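Local coordinates for protein cytosine deaminase (Klebsiella pneumoniae, PDB 4R85) that probably catalyses the iron-dependent hydrolytic deamination of cytosine and 5-methylcytosine, using the metal-centred active site of an amidohydrolase barrel, at residues I4-R9 with R46-P51; E12-L17 with T28-M33; M105-G110 with K398-R403; D339-C344 with N379-V384; N371-D376 with A388-S393. All blocks are in the same frame, centred on the assembly; numbering follows the deposited sequence.

Interaction 1 of 5, residues I4-R9 with R46-P51; sequences INARLR and RLAIPP
Arg7 bridges to Leu47 through both of its backbone polar atoms. Its N donates to Arg46 O at 2.9 Å, and its O accepts from Ala48 N at 2.8 Å. Where direct pairing stops, a water continues it, accepting from Arg9 N and donating to Ala48 O at 2.7 Å. Small alanines suit the join: Ala6 CB rests on Ala48 CB, 4.1 Å away, letting the backbones close up. Leu47 CD1 lies against a face of the Leu8-Arg9 peptide, 3.7 Å from Arg9 N, because CG stands opposite the backbone N (chi1 -162°). The aliphatic part of Arg9 lies on Ile49, CG to CG2 3.7 Å, while its guanidinium forms salt bridges with Asp346 and Asp380. Arg46 likewise sends its charge away, to Asp376. A single bridge of this kind joins strand 2-7 of the small N-terminal sheet to strand 47-57, the strand that enters the TIM-like barrel of the amidohydrolase fold.

Interaction 2 of 5, residues E12-L17 with T28-M33; sequences EALFTL and TAQAAM
Thr16 OG1 gives its proton to Gln30 OE1 over only 2.6 Å, the side chains meeting at about a right angle. This is the tight part of the contact, on the sheet face that carries Thr16 and Thr28. The extended chain of Gln30 (chi2 174°) carries its amide across strand 14-20, where OE1 also accepts from Asn5 N of strand 2-7 and NE2 turns back to Ala32 O, 3.1 Å away. Close by, Leu14 CD1 packs on Met33 SD at 3.5 Å. Thr16 N donates to Thr28 O and Thr28 N returns a bond to Thr16 O; Gln30 N adds a bond to Leu14 O at 2.8 Å. The looser side belongs to exposed Ala29, which sets one methyl against the Phe15 ring, CB to CE1 3.8 Å, and to a water linking Leu14 N with Gln30 O. Glutamine suits its place because one amide both accepts and donates: bonded at both ends, it should be fixed in rotation, tying the hairpin to the adjoining strand.

Interaction 3 of 5, residues M105-G110 with K398-R403; sequences MLRDFG and KVILQR
Asp108 O, near the end of helix 92-108, is gripped by both terminal nitrogens of Arg403. NH1 and NH2 each lie 3.0 Å from Asp108 O, which sits in the guanidinium plane; NH1 comes nearly along the C=O direction, whereas NH2 stands above the carbonyl plane. Arginine suits this place because its flat, forked end can offer two N-H groups to one oxygen, and NH1 has a further acceptor in Val390 O. The NH2 end also lies over a face of Phe109, but the separation is long and any cation-pi attraction at most weak.

Beside this grip Leu401 supplies the apolar contact: CD1 touches Asp108 CA at 3.6 Å and Arg107 CD at 4.0 Å. A chi1 of 176° swings its CG clear of the backbone N and toward the helix. Bends at chi2 and chi3 fold Arg107 back over its neighbour, bringing NE to Asp108 OD1 in a salt bridge of 2.9 Å, and NH1 reaches a water that donates to Ile400 O. Asp108 OD1 also forms a hydrogen bond with Tyr410 OH of the second subunit. Gly110, with positive phi, completes the Schellman motif that ends the helix. A positive guanidinium at this C-terminal end should interact favourably with the helix dipole, so electrostatics as well as hydrogen bonding would hold the barrel helix to strand 398-403.

Interaction 4 of 5, residues D339-C344 with N379-V384; sequences DDLQRC and NDYEAV
Leu341 and Tyr381 bring the backbones together, their CA atoms 5.1 Å apart, where the last turn of helix 338-342 meets the first turn of helix 380-386. Asn379 is the N-cap of the latter: its OD1 accepts from Glu382 N at 2.9 Å, a task for which a short amide is well suited. No hydrogen bond crosses between the two segments. Instead, chi1 of 171° carries the Tyr381 ring alongside Leu341, whose CD1 comes to the ring edge, in its plane and 3.8 Å from Tyr381 CD1, while the other methyl, CD2, crosses to Val384 CG1 at 4.0 Å. Cys344 SG touches the same Val384 methyl, also at 4.0 Å. Tyr381 is long enough to reach beyond this patch, its OH bonding Pro316 O of the second subunit. Asp380 presses CB against Leu341 O, 3.3 Å away, and its OD2 accepts from Leu345 N. Leu341, Tyr381, Cys344 and Val384 thus pack as an apolar patch beside buried Asp380, whose charge is probably balanced by its salt bridge to Arg9.

Interaction 5 of 5, residues N371-D376 with A388-S393; sequences NLLILD and ARVLTS
A classic beta bulge interrupts the antiparallel pairing of strands 372-375 and 390-395, which belong to the small beta domain that accompanies the amidohydrolase barrel. Leu391 and Thr392 both face Ile374, whose carbonyl oxygen takes Leu391 N at 2.9 Å and, weakly, Thr392 N at 3.5 Å. Beside the bulge Ile374 N donates to Thr392 O at 3.0 Å; beyond it Asp376 N donates to Arg389 O. Branched and apolar residues fit these buried faces. Ile374 and Thr392 lie side by side, pointing the same way, while Leu373, Leu375, Val390 and Ser393 share the other face. There Leu375 CD2 packs on Val390 CG2 at 3.8 Å, and Leu373 CD2 closes on Ser393 OG at 3.2 Å. The extra residue of the bulge lets Leu391 turn toward Asp376, its CG 3.9 Å from Asp376 CB. With chi1 at -168° the Asp376 carboxylate swings past Leu391, CD1 of which lies near its CG and OD1. OD1 forms a salt bridge with Arg46, while OD2 accepts from a water that in turn takes the N-H of Arg389, water to N 2.9 Å.

How the interactions relate
Interactions 1, 3 and 5 share one mixed sheet in which strands 47-57, 372-375, 390-395 and 398-403 are successive neighbours; the centres of 1 and 5, and of 3 and 5, are about 8 Å apart. Interaction 2 lies in the N-terminal sheet, about 10 Å centre to centre from interaction 1, which links the two sheets through strand 2-7. Interaction 4 includes helix 380-386, the connection between the two strands of interaction 5, and meets interaction 1 through the Arg9-Asp380 salt bridge. Along the chain, 1 encloses 2, and 3 spans both 4 and 5. N- and C-terminal segments thus build the small domain together beside the barrel, and interactions 3, 4 and 5 extend to the second subunit.

Interaction 1 of 5, residues I4-R9 with R46-P51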
# COMPACT_ATOMS: atom_id res chain seq x y z
N ILE A 4 -20.40 -5.84 24.41
CA ILE A 4 -20.12 -7.24 24.73
C ILE A 4 -19.44 -7.96 23.56
O ILE A 4 -19.44 -7.47 22.43
CB ILE A 4 -21.40 -8.03 25.11
CG1 ILE A 4 -22.39 -8.07 23.94
CG2 ILE A 4 -22.05 -7.44 26.36
CD1 ILE A 4 -23.61 -8.98 24.20
N ASN A 5 -18.87 -9.13 23.86
CA ASN A 5 -18.28 -10.01 22.86
C ASN A 5 -17.14 -9.35 22.10
O ASN A 5 -16.95 -9.58 20.91
CB ASN A 5 -19.34 -10.51 21.87
CG ASN A 5 -20.39 -11.38 22.53
OD1 ASN A 5 -20.11 -12.10 23.50
ND2 ASN A 5 -21.61 -11.34 22.00
N ALA A 6 -16.38 -8.51 22.80
CA ALA A 6 -15.30 -7.78 22.16
C ALA A 6 -13.97 -8.47 22.40
O ALA A 6 -13.71 -8.94 23.51
CB ALA A 6 -15.25 -6.36 22.67
N ARG A 7 -13.15 -8.53 21.37
CA ARG A 7 -11.77 -8.96 21.54
C ARG A 7 -10.93 -7.77 21.94
O ARG A 7 -11.21 -6.63 21.55
CB ARG A 7 -11.23 -9.58 20.25
CG ARG A 7 -12.02 -10.78 19.76
CD ARG A 7 -11.67 -12.03 20.53
NE ARG A 7 -10.27 -12.39 20.36
CZ ARG A 7 -9.81 -13.17 19.39
NH1 ARG A 7 -8.51 -13.44 19.32
NH2 ARG A 7 -10.64 -13.68 18.48
N LEU A 8 -9.88 -8.02 22.72
CA LEU A 8 -8.86 -7.00 22.97
C LEU A 8 -7.57 -7.47 22.33
O LEU A 8 -7.42 -8.66 22.03
CB LEU A 8 -8.70 -6.77 24.47
CG LEU A 8 -9.94 -6.19 25.14
CD1 LEU A 8 -9.73 -6.10 26.65
CD2 LEU A 8 -10.29 -4.80 24.56
N ARG A 9 -6.65 -6.55 22.09
CA ARG A 9 -5.44 -6.87 21.33
C ARG A 9 -4.56 -7.91 22.01
O ARG A 9 -4.28 -7.82 23.20
CB ARG A 9 -4.63 -5.61 21.02
CG ARG A 9 -5.26 -4.72 19.96
CD ARG A 9 -4.29 -3.63 19.50
NE ARG A 9 -3.03 -4.23 19.07
CZ ARG A 9 -1.83 -3.77 19.42
NH1 ARG A 9 -1.72 -2.70 20.20
NH2 ARG A 9 -0.74 -4.38 18.97
N ARG A 46 -15.49 -9.02 17.38
CA ARG A 46 -14.58 -8.08 16.75
C ARG A 46 -13.69 -7.38 17.77
O ARG A 46 -14.04 -7.26 18.95
CB ARG A 46 -15.35 -7.05 15.94
CG ARG A 46 -15.97 -7.64 14.71
CD ARG A 46 -16.86 -6.65 14.03
NE ARG A 46 -17.59 -7.26 12.93
CZ ARG A 46 -18.89 -7.54 12.96
NH1 ARG A 46 -19.60 -7.26 14.04
NH2 ARG A 46 -19.47 -8.10 11.90
N LEU A 47 -12.55 -6.90 17.30
CA LEU A 47 -11.58 -6.21 18.12
C LEU A 47 -12.04 -4.82 18.58
O LEU A 47 -12.50 -4.01 17.77
CB LEU A 47 -10.30 -6.09 17.30
CG LEU A 47 -8.93 -5.80 17.87
CD1 LEU A 47 -8.58 -6.76 18.97
CD2 LEU A 47 -7.93 -5.91 16.72
N ALA A 48 -11.93 -4.53 19.87
CA ALA A 48 -12.07 -3.17 20.38
C ALA A 48 -10.68 -2.60 20.66
O ALA A 48 -9.88 -3.24 21.33
CB ALA A 48 -12.92 -3.15 21.65
N ILE A 49 -10.40 -1.42 20.14
CA ILE A 49 -9.08 -0.79 20.32
C ILE A 49 -9.26 0.68 20.67
O ILE A 49 -10.30 1.27 20.38
CB ILE A 49 -8.24 -0.85 19.04
CG1 ILE A 49 -9.03 -0.26 17.86
CG2 ILE A 49 -7.81 -2.27 18.73
CD1 ILE A 49 -8.18 0.01 16.65
N PRO A 50 -8.23 1.28 21.29
CA PRO A 50 -8.25 2.73 21.42
C PRO A 50 -8.16 3.37 20.02
O PRO A 50 -7.80 2.68 19.06
CB PRO A 50 -7.00 3.01 22.26
CG PRO A 50 -6.09 1.84 21.99
CD PRO A 50 -7.03 0.68 21.90
N PRO A 51 -8.51 4.66 19.89
CA PRO A 51 -8.61 5.26 18.55
C PRO A 51 -7.28 5.26 17.80
O PRO A 51 -6.21 5.23 18.40
CB PRO A 51 -9.03 6.70 18.84
CG PRO A 51 -9.62 6.67 20.23
CD PRO A 51 -8.86 5.62 20.96
O HOH W 1 -7.43 -3.79 22.41

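Interaction 2 of 5, residues E12-L17 with T28-M33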
# COMPACT_ATOMS: atom_id res chain seq x y z
N GLU A 12 -6.91 -13.85 23.90
CA GLU A 12 -7.85 -14.78 23.28
C GLU A 12 -9.27 -14.65 23.84
O GLU A 12 -10.23 -15.02 23.16
CB GLU A 12 -7.36 -16.23 23.40
CG GLU A 12 -7.91 -17.14 22.30
CD GLU A 12 -7.60 -18.61 22.53
OE1 GLU A 12 -6.51 -18.92 23.06
OE2 GLU A 12 -8.45 -19.46 22.18
N ALA A 13 -9.40 -14.11 25.05
CA ALA A 13 -10.71 -14.02 25.70
C ALA A 13 -11.60 -12.92 25.11
O ALA A 13 -11.10 -11.96 24.54
CB ALA A 13 -10.54 -13.81 27.20
N LEU A 14 -12.91 -13.08 25.25
CA LEU A 14 -13.87 -12.04 24.88
C LEU A 14 -14.15 -11.16 26.09
O LEU A 14 -14.13 -11.63 27.23
CB LEU A 14 -15.17 -12.66 24.39
CG LEU A 14 -15.14 -13.37 23.03
CD1 LEU A 14 -16.44 -14.13 22.79
CD2 LEU A 14 -14.90 -12.38 21.90
N PHE A 15 -14.41 -9.87 25.86
CA PHE A 15 -14.60 -8.94 26.97
C PHE A 15 -15.88 -8.13 26.86
O PHE A 15 -16.34 -7.82 25.76
CB PHE A 15 -13.41 -7.98 27.08
CG PHE A 15 -12.12 -8.65 27.43
CD1 PHE A 15 -11.66 -8.65 28.74
CD2 PHE A 15 -11.36 -9.28 26.46
CE1 PHE A 15 -10.46 -9.26 29.07
CE2 PHE A 15 -10.16 -9.89 26.78
CZ PHE A 15 -9.72 -9.89 28.09
N THR A 16 -16.43 -7.79 28.01
CA THR A 16 -17.47 -6.77 28.10
C THR A 16 -16.85 -5.46 28.60
O THR A 16 -16.08 -5.46 29.56
CB THR A 16 -18.61 -7.21 29.02
OG1 THR A 16 -19.41 -8.18 28.34
CG2 THR A 16 -19.49 -6.03 29.40
N LEU A 17 -17.17 -4.36 27.93
CA LEU A 17 -16.69 -3.05 28.32
C LEU A 17 -17.87 -2.18 28.75
O LEU A 17 -18.85 -2.03 28.01
CB LEU A 17 -15.96 -2.38 27.14
CG LEU A 17 -15.12 -3.31 26.27
CD1 LEU A 17 -14.48 -2.54 25.12
CD2 LEU A 17 -14.05 -3.99 27.09
N THR A 28 -14.44 -6.43 31.73
CA THR A 28 -14.58 -7.76 32.32
C THR A 28 -14.46 -8.88 31.29
O THR A 28 -15.10 -8.84 30.24
CB THR A 28 -15.94 -7.90 33.03
OG1 THR A 28 -16.22 -6.70 33.77
CG2 THR A 28 -15.93 -9.10 33.99
N ALA A 29 -13.64 -9.87 31.60
CA ALA A 29 -13.51 -11.04 30.73
C ALA A 29 -14.77 -11.89 30.80
O ALA A 29 -15.36 -12.06 31.87
CB ALA A 29 -12.29 -11.86 31.12
N GLN A 30 -15.20 -12.43 29.66
CA GLN A 30 -16.36 -13.32 29.60
C GLN A 30 -15.91 -14.77 29.51
O GLN A 30 -14.82 -15.06 29.02
CB GLN A 30 -17.23 -12.98 28.39
CG GLN A 30 -17.54 -11.51 28.22
CD GLN A 30 -18.29 -11.21 26.93
OE1 GLN A 30 -18.62 -10.06 26.65
NE2 GLN A 30 -18.58 -12.25 26.14
N ALA A 31 -16.78 -15.67 29.96
CA ALA A 31 -16.52 -17.11 29.89
C ALA A 31 -16.57 -17.59 28.45
O ALA A 31 -15.83 -18.49 28.06
CB ALA A 31 -17.52 -17.87 30.74
N ALA A 32 -17.45 -16.99 27.66
CA ALA A 32 -17.58 -17.32 26.25
C ALA A 32 -18.46 -16.30 25.54
O ALA A 32 -18.87 -15.30 26.14
CB ALA A 32 -18.17 -18.73 26.07
N MET A 33 -18.75 -16.57 24.28
CA MET A 33 -19.67 -15.75 23.50
C MET A 33 -21.03 -15.71 24.19
O MET A 33 -21.58 -16.74 24.59
CB MET A 33 -19.79 -16.34 22.09
CG MET A 33 -20.38 -15.41 21.08
SD MET A 33 -19.20 -14.15 20.56
CE MET A 33 -20.27 -13.16 19.53
O HOH W 2 -14.26 -15.47 26.35
O HOH W 3 -17.22 -5.03 32.14

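Interaction 3 of 5, residues M105-G110 with K398-R403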
# COMPACT_ATOMS: atom_id res chain seq x y z
N MET A 105 -12.21 13.23 6.99
CA MET A 105 -11.67 11.98 6.46
C MET A 105 -11.00 11.16 7.54
O MET A 105 -11.09 9.93 7.54
CB MET A 105 -10.62 12.24 5.38
CG MET A 105 -11.08 12.99 4.14
SD MET A 105 -9.66 13.07 3.00
CE MET A 105 -10.06 14.58 2.13
N LEU A 106 -10.27 11.82 8.43
CA LEU A 106 -9.55 11.11 9.49
C LEU A 106 -10.55 10.49 10.47
O LEU A 106 -10.38 9.34 10.88
CB LEU A 106 -8.57 12.03 10.22
CG LEU A 106 -7.40 12.58 9.39
CD1 LEU A 106 -6.74 13.77 10.08
CD2 LEU A 106 -6.38 11.48 9.11
N ARG A 107 -11.58 11.26 10.82
CA ARG A 107 -12.67 10.78 11.67
C ARG A 107 -13.33 9.55 11.05
O ARG A 107 -13.63 8.58 11.75
CB ARG A 107 -13.71 11.90 11.86
CG ARG A 107 -14.97 11.53 12.66
CD ARG A 107 -16.11 11.03 11.77
NE ARG A 107 -16.21 11.78 10.51
CZ ARG A 107 -16.87 12.92 10.37
NH1 ARG A 107 -17.49 13.46 11.41
NH2 ARG A 107 -16.92 13.53 9.19
N ASP A 108 -13.57 9.60 9.74
CA ASP A 108 -14.18 8.48 9.03
C ASP A 108 -13.37 7.20 9.20
O ASP A 108 -13.92 6.10 9.16
CB ASP A 108 -14.35 8.77 7.55
CG ASP A 108 -15.48 9.75 7.26
OD1 ASP A 108 -16.32 9.99 8.17
OD2 ASP A 108 -15.52 10.27 6.12
N PHE A 109 -12.07 7.35 9.39
CA PHE A 109 -11.19 6.20 9.53
C PHE A 109 -10.71 5.94 10.97
O PHE A 109 -9.69 5.28 11.18
CB PHE A 109 -10.03 6.28 8.54
CG PHE A 109 -10.42 5.97 7.14
CD1 PHE A 109 -10.67 4.66 6.75
CD2 PHE A 109 -10.57 6.99 6.20
CE1 PHE A 109 -11.05 4.36 5.45
CE2 PHE A 109 -10.94 6.70 4.90
CZ PHE A 109 -11.17 5.38 4.52
N GLY A 110 -11.45 6.45 11.95
CA GLY A 110 -11.21 6.12 13.35
C GLY A 110 -10.14 6.90 14.08
O GLY A 110 -9.75 6.54 15.19
N LYS A 398 -19.81 8.54 23.65
CA LYS A 398 -20.90 8.64 22.68
C LYS A 398 -20.46 8.12 21.32
O LYS A 398 -19.31 8.31 20.92
CB LYS A 398 -21.35 10.09 22.52
CG LYS A 398 -21.85 10.74 23.79
CD LYS A 398 -22.11 12.22 23.57
CE LYS A 398 -22.56 12.91 24.85
NZ LYS A 398 -22.65 14.39 24.67
N VAL A 399 -21.37 7.47 20.59
CA VAL A 399 -21.06 7.04 19.24
C VAL A 399 -21.00 8.25 18.31
O VAL A 399 -21.96 9.01 18.22
CB VAL A 399 -22.11 6.06 18.70
CG1 VAL A 399 -21.70 5.58 17.31
CG2 VAL A 399 -22.28 4.89 19.65
N ILE A 400 -19.87 8.45 17.63
CA ILE A 400 -19.76 9.57 16.70
C ILE A 400 -19.67 9.09 15.26
O ILE A 400 -19.69 9.89 14.32
CB ILE A 400 -18.55 10.47 17.03
CG1 ILE A 400 -17.24 9.70 16.85
CG2 ILE A 400 -18.68 11.03 18.44
CD1 ILE A 400 -15.99 10.57 16.89
N LEU A 401 -19.57 7.77 15.09
CA LEU A 401 -19.58 7.16 13.76
C LEU A 401 -20.10 5.74 13.85
O LEU A 401 -19.72 4.97 14.73
CB LEU A 401 -18.17 7.16 13.16
CG LEU A 401 -17.95 6.46 11.80
CD1 LEU A 401 -16.79 7.11 11.07
CD2 LEU A 401 -17.71 4.94 11.93
N GLN A 402 -20.96 5.38 12.90
CA GLN A 402 -21.46 4.03 12.79
C GLN A 402 -21.51 3.64 11.32
O GLN A 402 -22.17 4.29 10.50
CB GLN A 402 -22.85 3.91 13.42
CG GLN A 402 -23.40 2.49 13.41
CD GLN A 402 -22.55 1.54 14.22
OE1 GLN A 402 -22.11 1.87 15.32
NE2 GLN A 402 -22.29 0.35 13.67
N ARG A 403 -20.78 2.58 10.99
CA ARG A 403 -20.75 2.02 9.66
C ARG A 403 -21.46 0.68 9.70
O ARG A 403 -21.37 -0.04 10.69
CB ARG A 403 -19.30 1.78 9.24
CG ARG A 403 -18.92 2.32 7.88
CD ARG A 403 -17.47 1.95 7.56
NE ARG A 403 -16.74 3.03 6.91
CZ ARG A 403 -15.91 3.87 7.54
NH1 ARG A 403 -15.69 3.75 8.85
NH2 ARG A 403 -15.29 4.82 6.85
O HOH W 4 -18.50 12.29 13.92

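Interaction 4 of 5, residues D339-C344 with N379-V384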
# COMPACT_ATOMS: atom_id res chain seq x y z
N ASP A 339 5.74 -12.56 14.08
CA ASP A 339 5.68 -11.77 15.31
C ASP A 339 5.37 -10.30 15.04
O ASP A 339 4.63 -9.67 15.81
CB ASP A 339 6.97 -11.90 16.12
CG ASP A 339 7.04 -13.23 16.87
OD1 ASP A 339 8.16 -13.69 17.16
OD2 ASP A 339 5.96 -13.80 17.16
N ASP A 340 5.92 -9.75 13.95
CA ASP A 340 5.62 -8.38 13.55
C ASP A 340 4.11 -8.20 13.35
O ASP A 340 3.51 -7.26 13.87
CB ASP A 340 6.32 -8.01 12.23
CG ASP A 340 7.85 -8.08 12.30
OD1 ASP A 340 8.44 -7.61 13.31
OD2 ASP A 340 8.46 -8.59 11.34
N LEU A 341 3.51 -9.10 12.59
CA LEU A 341 2.09 -9.00 12.23
C LEU A 341 1.13 -9.15 13.42
O LEU A 341 0.06 -8.54 13.44
CB LEU A 341 1.74 -9.99 11.11
CG LEU A 341 2.30 -9.58 9.74
CD1 LEU A 341 2.13 -10.68 8.70
CD2 LEU A 341 1.63 -8.30 9.25
N GLN A 342 1.52 -9.94 14.41
CA GLN A 342 0.69 -10.13 15.60
C GLN A 342 0.57 -8.90 16.50
O GLN A 342 -0.34 -8.83 17.33
CB GLN A 342 1.19 -11.31 16.43
CG GLN A 342 0.78 -12.66 15.87
CD GLN A 342 0.66 -13.72 16.96
OE1 GLN A 342 -0.31 -14.48 17.00
NE2 GLN A 342 1.65 -13.76 17.85
N ARG A 343 1.48 -7.94 16.36
CA ARG A 343 1.44 -6.71 17.18
C ARG A 343 1.56 -5.44 16.34
O ARG A 343 1.89 -4.37 16.87
CB ARG A 343 2.54 -6.73 18.26
CG ARG A 343 3.97 -7.08 17.78
CD ARG A 343 4.63 -5.98 16.93
NE ARG A 343 4.82 -4.74 17.68
CZ ARG A 343 6.00 -4.17 17.90
NH1 ARG A 343 6.07 -3.05 18.62
NH2 ARG A 343 7.10 -4.71 17.39
N CYS A 344 1.32 -5.53 15.03
CA CYS A 344 1.58 -4.39 14.14
C CYS A 344 0.70 -3.17 14.42
O CYS A 344 1.04 -2.04 14.04
CB CYS A 344 1.45 -4.79 12.67
SG CYS A 344 -0.22 -5.29 12.17
N ASN A 379 -8.10 -9.60 15.16
CA ASN A 379 -6.74 -9.42 15.66
C ASN A 379 -5.93 -8.49 14.75
O ASN A 379 -6.46 -8.06 13.72
CB ASN A 379 -6.04 -10.78 15.89
CG ASN A 379 -5.91 -11.61 14.61
OD1 ASN A 379 -5.81 -11.08 13.51
ND2 ASN A 379 -5.90 -12.92 14.77
N ASP A 380 -4.69 -8.19 15.12
CA ASP A 380 -3.83 -7.26 14.37
C ASP A 380 -3.59 -7.71 12.93
O ASP A 380 -3.68 -6.92 11.99
CB ASP A 380 -2.46 -7.10 15.04
CG ASP A 380 -2.51 -6.29 16.33
OD1 ASP A 380 -3.50 -6.39 17.08
OD2 ASP A 380 -1.51 -5.58 16.60
N TYR A 381 -3.26 -8.99 12.77
CA TYR A 381 -2.96 -9.57 11.46
C TYR A 381 -4.12 -9.41 10.48
O TYR A 381 -3.93 -8.97 9.35
CB TYR A 381 -2.63 -11.05 11.62
CG TYR A 381 -2.53 -11.80 10.32
CD1 TYR A 381 -1.39 -11.70 9.53
CD2 TYR A 381 -3.56 -12.62 9.87
CE1 TYR A 381 -1.28 -12.39 8.34
CE2 TYR A 381 -3.47 -13.31 8.68
CZ TYR A 381 -2.32 -13.20 7.92
OH TYR A 381 -2.21 -13.89 6.74
N GLU A 382 -5.32 -9.79 10.91
CA GLU A 382 -6.49 -9.66 10.06
C GLU A 382 -6.83 -8.20 9.77
O GLU A 382 -7.27 -7.87 8.68
CB GLU A 382 -7.68 -10.41 10.66
CG GLU A 382 -7.50 -11.92 10.59
CD GLU A 382 -7.49 -12.41 9.14
OE1 GLU A 382 -8.35 -11.96 8.35
OE2 GLU A 382 -6.62 -13.24 8.79
N ALA A 383 -6.61 -7.34 10.76
CA ALA A 383 -6.88 -5.91 10.58
C ALA A 383 -6.09 -5.35 9.40
O ALA A 383 -6.66 -4.69 8.53
CB ALA A 383 -6.59 -5.13 11.86
N VAL A 384 -4.79 -5.64 9.34
CA VAL A 384 -3.97 -5.10 8.25
C VAL A 384 -4.17 -5.87 6.94
O VAL A 384 -4.15 -5.28 5.85
CB VAL A 384 -2.45 -4.98 8.64
CG1 VAL A 384 -1.76 -6.33 8.67
CG2 VAL A 384 -1.73 -4.03 7.65

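Interaction 5 of 5, residues N371-D376 with A388-S393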
# COMPACT_ATOMS: atom_id res chain seq x y z
N ASN A 371 -12.86 6.56 24.79
CA ASN A 371 -12.56 6.77 23.39
C ASN A 371 -12.07 5.46 22.82
O ASN A 371 -11.02 4.97 23.22
CB ASN A 371 -11.45 7.81 23.23
CG ASN A 371 -11.78 9.14 23.89
OD1 ASN A 371 -12.94 9.46 24.14
ND2 ASN A 371 -10.75 9.93 24.17
N LEU A 372 -12.84 4.88 21.90
CA LEU A 372 -12.48 3.58 21.34
C LEU A 372 -13.20 3.27 20.03
O LEU A 372 -14.19 3.93 19.67
CB LEU A 372 -12.77 2.47 22.36
CG LEU A 372 -14.24 2.14 22.66
CD1 LEU A 372 -14.35 0.73 23.22
CD2 LEU A 372 -14.85 3.13 23.62
N LEU A 373 -12.68 2.27 19.32
CA LEU A 373 -13.24 1.84 18.05
C LEU A 373 -13.58 0.36 18.10
O LEU A 373 -12.99 -0.41 18.87
CB LEU A 373 -12.22 2.03 16.92
CG LEU A 373 -11.48 3.36 16.79
CD1 LEU A 373 -10.49 3.27 15.64
CD2 LEU A 373 -12.46 4.51 16.57
N ILE A 374 -14.54 -0.03 17.28
CA ILE A 374 -14.74 -1.44 16.98
C ILE A 374 -14.34 -1.66 15.53
O ILE A 374 -14.90 -1.05 14.62
CB ILE A 374 -16.20 -1.86 17.22
CG1 ILE A 374 -16.56 -1.71 18.70
CG2 ILE A 374 -16.42 -3.30 16.75
CD1 ILE A 374 -18.01 -1.94 19.00
N LEU A 375 -13.33 -2.51 15.32
CA LEU A 375 -12.78 -2.79 13.99
C LEU A 375 -13.36 -4.10 13.46
O LEU A 375 -13.54 -5.03 14.23
CB LEU A 375 -11.28 -2.97 14.07
CG LEU A 375 -10.27 -1.85 13.96
CD1 LEU A 375 -8.89 -2.48 13.89
CD2 LEU A 375 -10.54 -0.99 12.73
N ASP A 376 -13.60 -4.17 12.16
CA ASP A 376 -14.16 -5.38 11.55
C ASP A 376 -13.08 -6.43 11.31
O ASP A 376 -12.82 -6.84 10.18
CB ASP A 376 -14.88 -5.04 10.24
CG ASP A 376 -15.72 -6.19 9.71
OD1 ASP A 376 -16.12 -7.07 10.51
OD2 ASP A 376 -16.00 -6.20 8.49
N ALA A 388 -9.27 -3.63 7.65
CA ALA A 388 -10.56 -3.70 8.34
C ALA A 388 -11.23 -2.34 8.50
O ALA A 388 -10.60 -1.36 8.88
CB ALA A 388 -10.41 -4.38 9.71
N ARG A 389 -12.52 -2.31 8.18
CA ARG A 389 -13.32 -1.10 8.31
C ARG A 389 -13.58 -0.78 9.77
O ARG A 389 -13.72 -1.68 10.61
CB ARG A 389 -14.64 -1.28 7.56
CG ARG A 389 -14.44 -1.49 6.06
CD ARG A 389 -15.56 -2.31 5.43
NE ARG A 389 -16.61 -1.48 4.83
CZ ARG A 389 -17.77 -1.20 5.41
NH1 ARG A 389 -18.04 -1.68 6.62
NH2 ARG A 389 -18.66 -0.44 4.79
N VAL A 390 -13.65 0.51 10.08
CA VAL A 390 -14.04 0.94 11.41
C VAL A 390 -15.55 0.95 11.47
O VAL A 390 -16.21 1.74 10.77
CB VAL A 390 -13.51 2.35 11.72
CG1 VAL A 390 -14.12 2.87 13.03
CG2 VAL A 390 -11.98 2.34 11.77
N LEU A 391 -16.12 0.07 12.28
CA LEU A 391 -17.56 -0.10 12.33
C LEU A 391 -18.22 0.89 13.29
O LEU A 391 -19.34 1.32 13.07
CB LEU A 391 -17.91 -1.53 12.74
CG LEU A 391 -17.52 -2.64 11.77
CD1 LEU A 391 -18.06 -3.95 12.27
CD2 LEU A 391 -18.04 -2.35 10.35
N THR A 392 -17.51 1.22 14.37
CA THR A 392 -18.03 2.15 15.36
C THR A 392 -16.89 2.97 15.93
O THR A 392 -15.82 2.43 16.20
CB THR A 392 -18.72 1.40 16.52
OG1 THR A 392 -19.64 0.44 15.99
CG2 THR A 392 -19.48 2.38 17.41
N SER A 393 -17.10 4.27 16.06
CA SER A 393 -16.15 5.12 16.75
C SER A 393 -16.88 5.78 17.90
O SER A 393 -17.92 6.41 17.71
CB SER A 393 -15.58 6.19 15.82
OG SER A 393 -14.58 6.95 16.48
O HOH W 5 -13.57 -4.76 7.12